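Local coordinates for uncharacterized CBS domain-containing protein (Corynebacterium glutamicum, PDB 2P3H) that is of unknown function but forms the CorC_HlyC (transporter-associated) domain of a putative membrane transport protein, a domain that may bind flavin adenine dinucleotide, at residues L22-V25 with E26-I29; E87-N91 with V92-L96. One frame throughout, in Å; residues are numbered along the deposited sequence. Where two conformers were deposited one is given.

Contact 1 (L22-V25 with E26-I29); sequences LDEV and ERAI
Charged pairing across one turn of the helix joins D23 to R27, whose side chains run side by side in the same direction. The salt bridge is long, 3.9 Å from D23 OD2 to R27 NH1, with the carboxylate and guanidinium planes 77° apart; OD2 meets the edge of the guanidinium, in its plane. R27 bends at chi2 and chi3, folding back along the helix until D23 O lies over one guanidinium face, 3.6 Å from NH1. Backbone hydrogen bonds follow the i to i+4 pattern of an alpha helix: E26 N to L22 O (2.9 Å, 173° at the hydrogen), R27 N to D23 O, A28 N to E24 O and I29 N to V25 O. Apolar contact lies on the buried side, where V25 CG1 and I29 CG2 approach to 4.2 Å. A chi1 of 177° sets V25 CG1 anti to the backbone N and beside the carbonyl carbon, where it meets I29 at a slant. V25 also touches I16, and I29 touches W14, both on strand 13-17. E26 OE2 accepts a hydrogen bond from L33 N. The helix is amphipathic: V25 and I29 seat it against the sheet, while the exposed, long D23-R27 pair probably adds only modest electrostatic stabilisation.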
loop_
_atom_site.group_PDB
_atom_site.type_symbol
_atom_site.label_atom_id
_atom_site.label_comp_id
_atom_site.label_asym_id
_atom_site.label_seq_id
_atom_site.Cartn_x
_atom_site.Cartn_y
_atom_site.Cartn_z
ATOM N N LEU A 22 0.703 -9.025 1.408
ATOM C CA LEU A 22 0.501 -8.206 0.226
ATOM C C LEU A 22 -0.592 -8.708 -0.698
ATOM O O LEU A 22 -1.341 -7.905 -1.251
ATOM C CB LEU A 22 1.815 -8.042 -0.557
ATOM C CG LEU A 22 2.738 -7.051 0.147
ATOM C CD1 LEU A 22 4.134 -7.105 -0.447
ATOM C CD2 LEU A 22 2.179 -5.615 0.096
ATOM N N ASP A 23 -0.711 -10.022 -0.882
ATOM C CA ASP A 23 -1.814 -10.477 -1.756
ATOM C C ASP A 23 -3.195 -10.017 -1.271
ATOM O O ASP A 23 -4.065 -9.735 -2.084
ATOM C CB ASP A 23 -1.750 -11.990 -2.073
ATOM C CG ASP A 23 -1.876 -12.873 -0.847
ATOM O OD1 ASP A 23 -1.739 -12.407 0.308
ATOM O OD2 ASP A 23 -2.110 -14.083 -1.055
ATOM N N GLU A 24 -3.355 -9.977 0.054
ATOM C CA GLU A 24 -4.567 -9.543 0.742
ATOM C C GLU A 24 -4.857 -8.061 0.478
ATOM O O GLU A 24 -5.985 -7.685 0.144
ATOM C CB GLU A 24 -4.382 -9.798 2.245
ATOM C CG GLU A 24 -5.649 -10.002 3.048
ATOM C CD GLU A 24 -5.414 -10.857 4.290
ATOM O OE1 GLU A 24 -5.062 -12.055 4.144
ATOM O OE2 GLU A 24 -5.588 -10.332 5.416
ATOM N N VAL A 25 -3.828 -7.234 0.623
ATOM C CA VAL A 25 -3.918 -5.795 0.310
ATOM C C VAL A 25 -4.314 -5.607 -1.165
ATOM O O VAL A 25 -5.169 -4.778 -1.488
ATOM C CB VAL A 25 -2.585 -5.049 0.599
ATOM C CG1 VAL A 25 -2.703 -3.568 0.200
ATOM C CG2 VAL A 25 -2.211 -5.165 2.098
ATOM N N GLU A 26 -3.637 -6.318 -2.067
ATOM C CA GLU A 26 -3.968 -6.223 -3.492
ATOM C C GLU A 26 -5.437 -6.562 -3.790
ATOM O O GLU A 26 -6.099 -5.864 -4.559
ATOM C CB GLU A 26 -3.020 -7.100 -4.318
ATOM C CG GLU A 26 -1.574 -6.645 -4.242
ATOM C CD GLU A 26 -0.642 -7.582 -4.986
ATOM O OE1 GLU A 26 -0.999 -8.770 -5.187
ATOM O OE2 GLU A 26 0.448 -7.126 -5.383
ATOM N N ARG A 27 -5.952 -7.628 -3.168
ATOM C CA ARG A 27 -7.348 -8.025 -3.340
ATOM C C ARG A 27 -8.279 -6.896 -2.862
ATOM O O ARG A 27 -9.293 -6.581 -3.517
ATOM C CB ARG A 27 -7.608 -9.332 -2.553
ATOM C CG ARG A 27 -8.609 -10.294 -3.158
ATOM C CD ARG A 27 -8.241 -11.820 -2.896
ATOM N NE ARG A 27 -7.714 -12.130 -1.538
ATOM C CZ ARG A 27 -6.521 -12.686 -1.253
ATOM N NH1 ARG A 27 -5.655 -13.018 -2.198
ATOM N NH2 ARG A 27 -6.179 -12.906 -0.004
ATOM N N ALA A 28 -7.928 -6.271 -1.739
ATOM C CA ALA A 28 -8.754 -5.206 -1.145
ATOM C C ALA A 28 -8.801 -3.962 -2.011
ATOM O O ALA A 28 -9.868 -3.407 -2.254
ATOM C CB ALA A 28 -8.245 -4.836 0.260
ATOM N N ILE A 29 -7.643 -3.535 -2.493
ATOM C CA ILE A 29 -7.571 -2.262 -3.201
ATOM C C ILE A 29 -7.863 -2.403 -4.702
ATOM O O ILE A 29 -8.107 -1.390 -5.383
ATOM C CB ILE A 29 -6.233 -1.557 -2.958
ATOM C CG1 ILE A 29 -5.092 -2.262 -3.702
ATOM C CG2 ILE A 29 -5.933 -1.497 -1.422
ATOM C CD1 ILE A 29 -3.725 -1.626 -3.433
#

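Contact 2 (E87-N91 with V92-L96); sequences EVERN and VPVKL
The E87 carboxylate has K95 CG over one face, 3.7 Å from E87 OE1, while V94 CG2 lies close to the carboxylate plane, 3.4 Å from E87 OE1. E87 and V94 cross obliquely. E89, on the same face of the sheet as E87, crosses V94 at about a right angle, bringing E89 CG to 3.9 Å from V94 CG2. In E87 the CG is anti to the backbone N (chi1 -156°) and the chain is extended beyond it, which carries the carboxylate past the methyl group of V94. K95 lies side by side with E87, yet its chain bends at chi2 and NZ ends in a salt bridge with D17, leaving E87 OE1 and K95 NZ 5.9 Å apart.

The backbone is a beta hairpin with a two-residue loop, R90-N91, in a type I' turn from E89 to V92, both loop residues having positive phi. E89 and V92 form a hydrogen-bonded antiparallel pair: E89 N reaches V92 O at 2.9 Å, and V92 N returns to E89 O at 3.1 Å, that donor standing 54° out of the carbonyl plane. V88 and P93 make the next, non-hydrogen-bonded pair. Then V94 and K95 both face E87, a classic beta bulge, in which E87 O takes a bond of 2.9 Å from V94 N and a weak one from K95 N.

On the opposite face from E87 and E89, P93 packs on S42 of helix 41-49. The chemistry implies an exposed hairpin end held chiefly by backbone bonds: E87 meets the V94 methyl with OE1 as well as CB and CG, E89 mainly with CB and CG, all van der Waals contacts, while the lysine charge is paired with the adjoining strand.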
loop_
_atom_site.group_PDB
_atom_site.type_symbol
_atom_site.label_atom_id
_atom_site.label_comp_id
_atom_site.label_asym_id
_atom_site.label_seq_id
_atom_site.Cartn_x
_atom_site.Cartn_y
_atom_site.Cartn_z
ATOM N N GLU A 87 0.432 3.790 13.738
ATOM C CA GLU A 87 0.926 3.275 15.008
ATOM C C GLU A 87 2.183 2.478 14.731
ATOM O O GLU A 87 2.217 1.707 13.775
ATOM C CB GLU A 87 -0.136 2.369 15.599
ATOM C CG GLU A 87 -0.130 2.154 17.096
ATOM C CD GLU A 87 -1.451 1.531 17.520
ATOM O OE1 GLU A 87 -1.594 0.294 17.410
ATOM O OE2 GLU A 87 -2.367 2.287 17.925
ATOM N N VAL A 88 3.209 2.647 15.575
ATOM C CA VAL A 88 4.452 1.869 15.479
ATOM C C VAL A 88 4.675 1.174 16.826
ATOM O O VAL A 88 4.412 1.742 17.893
ATOM C CB VAL A 88 5.691 2.757 15.085
ATOM C CG1 VAL A 88 7.014 1.968 15.151
ATOM C CG2 VAL A 88 5.512 3.343 13.710
ATOM N N GLU A 89 5.128 -0.069 16.792
ATOM C CA GLU A 89 5.524 -0.753 18.032
ATOM C C GLU A 89 6.774 -1.531 17.718
ATOM O O GLU A 89 6.847 -2.151 16.671
ATOM C CB GLU A 89 4.443 -1.715 18.523
ATOM C CG GLU A 89 3.139 -1.053 18.958
ATOM C CD GLU A 89 2.166 -2.044 19.587
ATOM O OE1 GLU A 89 2.536 -3.235 19.770
ATOM O OE2 GLU A 89 1.031 -1.616 19.910
ATOM N N ARG A 90 7.766 -1.454 18.600
ATOM C CA ARG A 90 9.018 -2.193 18.398
ATOM C C ARG A 90 9.596 -1.892 17.003
ATOM O O ARG A 90 10.105 -2.779 16.310
ATOM C CB ARG A 90 8.823 -3.706 18.639
ATOM C CG ARG A 90 8.298 -4.058 20.029
ATOM C CD ARG A 90 8.813 -5.414 20.565
ATOM N NE ARG A 90 10.277 -5.482 20.509
ATOM C CZ ARG A 90 10.982 -6.261 19.685
ATOM N NH1 ARG A 90 12.284 -6.183 19.690
ATOM N NH2 ARG A 90 10.394 -7.124 18.856
ATOM N N ASN A 91 9.517 -0.617 16.615
ATOM C CA ASN A 91 10.148 -0.091 15.391
ATOM C C ASN A 91 9.546 -0.588 14.087
ATOM O O ASN A 91 10.142 -0.408 13.028
ATOM C CB ASN A 91 11.668 -0.292 15.386
ATOM C CG ASN A 91 12.371 0.653 16.329
ATOM O OD1 ASN A 91 12.645 1.805 15.976
ATOM N ND2 ASN A 91 12.638 0.183 17.545
ATOM N N VAL A 92 8.363 -1.191 14.167
ATOM C CA VAL A 92 7.621 -1.570 12.955
ATOM C C VAL A 92 6.180 -1.066 13.028
ATOM O O VAL A 92 5.590 -1.009 14.114
ATOM C CB VAL A 92 7.638 -3.100 12.648
ATOM C CG1 VAL A 92 9.078 -3.662 12.607
ATOM C CG2 VAL A 92 6.823 -3.869 13.642
ATOM N N PRO A 93 5.614 -0.661 11.875
ATOM C CA PRO A 93 4.210 -0.262 11.812
ATOM C C PRO A 93 3.280 -1.405 12.221
ATOM O O PRO A 93 3.468 -2.539 11.792
ATOM C CB PRO A 93 3.997 0.042 10.335
ATOM C CG PRO A 93 5.329 0.488 9.859
ATOM C CD PRO A 93 6.284 -0.479 10.577
ATOM N N VAL A 94 2.299 -1.093 13.050
ATOM C CA VAL A 94 1.274 -2.065 13.423
ATOM C C VAL A 94 -0.114 -1.645 12.922
ATOM O O VAL A 94 -1.007 -2.492 12.839
ATOM C CB VAL A 94 1.264 -2.384 14.931
ATOM C CG1 VAL A 94 2.585 -3.040 15.333
ATOM C CG2 VAL A 94 0.967 -1.134 15.765
ATOM N N LYS A 95 -0.277 -0.361 12.580
ATOM C CA LYS A 95 -1.510 0.116 11.927
ATOM C C LYS A 95 -1.208 1.098 10.830
ATOM O O LYS A 95 -0.423 2.019 11.028
ATOM C CB LYS A 95 -2.460 0.759 12.936
ATOM C CG LYS A 95 -2.929 -0.173 14.039
ATOM C CD LYS A 95 -3.990 -1.158 13.563
ATOM C CE LYS A 95 -4.111 -2.296 14.565
ATOM N NZ LYS A 95 -5.310 -3.106 14.248
ATOM N N LEU A 96 -1.863 0.924 9.682
ATOM C CA LEU A 96 -1.591 1.775 8.507
ATOM C C LEU A 96 -2.908 2.258 7.933
ATOM O O LEU A 96 -3.871 1.500 7.859
ATOM C CB LEU A 96 -0.867 0.962 7.448
ATOM C CG LEU A 96 0.503 0.439 7.874
ATOM C CD1 LEU A 96 0.994 -0.528 6.848
ATOM C CD2 LEU A 96 1.461 1.618 8.033
#

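How the contacts relate
From the N terminus, the chain forms strands 6-10 and 13-17 before reaching contact 1, which spans helix 22-29 and closes no loop beyond successive helical turns. Helix 41-49 and strand 58-62 follow, and contact 2 then closes the hairpin between strands 80-89 and 92-100. The two contacts are in series, neither nested nor crossing. The centres of contact 1 and contact 2 lie about 19 Å apart. The nearest atoms of contact 1 and contact 2 are about 7 Å apart, without touching. Strand 13-17 connects them indirectly: I16 meets V25 of contact 1 and bonds through its backbone to L96 of contact 2. Helix 41-49 is a second bridge, with I41 touching both L22 and L96.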